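Local coordinates for protein Ac-ASP-7 (Ancylostoma caninum, PDB 3S6S) that is a secreted hookworm protein of the SCP/TAPS (pathogenesis-related) family, of unknown function but probably involved in the interaction between parasite and host, at residues A[59-62]-A[63-67]. Residues are numbered along the deposited sequence; the frame is centred on the assembly and turned at random.
Sequences EARK and EIKLP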
loop_
_atom_site.group_PDB
_atom_site.type_symbol
_atom_site.label_atom_id
_atom_site.label_comp_id
_atom_site.label_asym_id
_atom_site.label_seq_id
_atom_site.Cartn_x
_atom_site.Cartn_y
_atom_site.Cartn_z
ATOM N N GLU A 59 -11.648 7.349 0.710
ATOM C CA GLU A 59 -12.386 6.295 0.024
ATOM C C GLU A 59 -12.379 5.029 0.884
ATOM O O GLU A 59 -13.382 4.334 0.992
ATOM C CB GLU A 59 -11.835 6.011 -1.382
ATOM C CG GLU A 59 -11.769 7.230 -2.326
ATOM C CD GLU A 59 -11.488 6.822 -3.771
ATOM O OE1 GLU A 59 -11.470 7.709 -4.655
ATOM O OE2 GLU A 59 -11.300 5.606 -4.022
ATOM N N ALA A 60 -11.258 4.751 1.533
ATOM C CA ALA A 60 -11.210 3.599 2.420
ATOM C C ALA A 60 -12.242 3.742 3.547
ATOM O O ALA A 60 -12.902 2.763 3.917
ATOM C CB ALA A 60 -9.812 3.392 2.970
ATOM N N ARG A 61 -12.392 4.961 4.070
ATOM C CA ARG A 61 -13.387 5.229 5.100
ATOM C C ARG A 61 -14.799 4.977 4.569
ATOM O O ARG A 61 -15.650 4.461 5.291
ATOM C CB ARG A 61 -13.273 6.659 5.630
ATOM C CG ARG A 61 -14.131 6.922 6.882
ATOM C CD ARG A 61 -14.249 8.418 7.277
ATOM N NE ARG A 61 -15.000 9.199 6.290
ATOM C CZ ARG A 61 -16.326 9.134 6.105
ATOM N NH1 ARG A 61 -17.079 8.319 6.848
ATOM N NH2 ARG A 61 -16.915 9.881 5.168
ATOM N N LYS A 62 -15.048 5.341 3.311
ATOM C CA LYS A 62 -16.353 5.119 2.705
ATOM C C LYS A 62 -16.586 3.618 2.543
ATOM O O LYS A 62 -17.708 3.117 2.741
ATOM C CB LYS A 62 -16.452 5.794 1.336
ATOM C CG LYS A 62 -16.220 7.290 1.323
ATOM C CD LYS A 62 -17.511 8.068 1.403
ATOM C CE LYS A 62 -17.478 9.290 0.493
ATOM N NZ LYS A 62 -16.438 10.289 0.880
ATOM N N GLU A 63 -15.511 2.918 2.177
ATOM C CA GLU A 63 -15.546 1.472 1.984
ATOM C C GLU A 63 -15.900 0.734 3.280
ATOM O O GLU A 63 -16.559 -0.305 3.249
ATOM C CB GLU A 63 -14.211 0.960 1.434
ATOM C CG GLU A 63 -14.131 -0.549 1.341
ATOM C CD GLU A 63 -15.057 -1.094 0.273
ATOM O OE1 GLU A 63 -15.539 -2.235 0.408
ATOM O OE2 GLU A 63 -15.306 -0.370 -0.703
ATOM N N ILE A 64 -15.451 1.262 4.416
ATOM C CA ILE A 64 -15.787 0.637 5.685
ATOM C C ILE A 64 -17.279 0.793 5.962
ATOM O O ILE A 64 -17.954 -0.154 6.364
ATOM C CB ILE A 64 -15.002 1.229 6.849
ATOM C CG1 ILE A 64 -13.560 0.711 6.825
ATOM C CG2 ILE A 64 -15.667 0.838 8.160
ATOM C CD1 ILE A 64 -12.577 1.521 7.648
ATOM N N LYS A 65 -17.784 1.993 5.736
ATOM C CA LYS A 65 -19.178 2.297 5.988
ATOM C C LYS A 65 -20.084 1.619 4.958
ATOM O O LYS A 65 -21.202 1.248 5.255
ATOM C CB LYS A 65 -19.371 3.814 5.956
ATOM C CG LYS A 65 -20.355 4.321 6.974
ATOM C CD LYS A 65 -19.777 5.488 7.755
ATOM C CE LYS A 65 -20.739 5.918 8.866
ATOM N NZ LYS A 65 -20.139 6.946 9.776
ATOM N N LEU A 66 -19.589 1.449 3.743
ATOM C CA LEU A 66 -20.418 0.906 2.674
ATOM C C LEU A 66 -19.638 -0.063 1.794
ATOM O O LEU A 66 -19.181 0.295 0.708
ATOM C CB LEU A 66 -21.003 2.039 1.823
ATOM C CG LEU A 66 -22.080 1.577 0.848
ATOM C CD1 LEU A 66 -23.240 0.915 1.603
ATOM C CD2 LEU A 66 -22.566 2.755 0.026
ATOM N N PRO A 67 -19.483 -1.301 2.269
ATOM C CA PRO A 67 -18.731 -2.327 1.547
ATOM C C PRO A 67 -19.126 -2.400 0.081
ATOM O O PRO A 67 -20.312 -2.520 -0.250
ATOM C CB PRO A 67 -19.122 -3.607 2.292
ATOM C CG PRO A 67 -19.292 -3.127 3.718
ATOM C CD PRO A 67 -19.947 -1.775 3.586
#
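Four i to i+4 backbone bonds bind E59-K62 to E63-L66 through the last turns of helix 54-65 and just past its end: E63 N to E59 O (2.8 Å), I64 N to A60 O (3.0 Å), K65 N to R61 O (3.3 Å) and L66 N to K62 O (2.7 Å). In the alpha-beta-alpha sandwich of the SCP/TAPS domain, this helix packs on the central sheet, with A60 and I64 one turn apart on the face that meets strands 116-123 and 133-140, where both touch S120 and V137. The CG1 branch of I64 folds back alongside the preceding turn, CG1 lying 3.6 Å from A60 O. R61 and K65 run side by side and point the same way. The guanidinium of R61 receives the K65 chain at its edge, near its plane, with NH1 4.0 Å from CD of K65. Their charged ends also come close, R61 NH1 to K65 NZ 4.5 Å, a proximity probably eased by E58, which forms salt bridges with both R61 NH2 and K62 NZ. E63 is buried and turns the other way: CG stands opposite the backbone N (chi1 174°) and the chain bends at chi2 (69°), carrying the carboxylate away from the preceding turn. There OE1 accepts the N-H of G68 and OE2 that of A70, tying the helix to the loop that follows it and to the start of helix 69-72, while E59, one turn earlier, pairs with R75. L66 is the first residue to leave helical geometry, yet its N-H still reaches K62 O, and its CB rests 3.6 Å from that same oxygen.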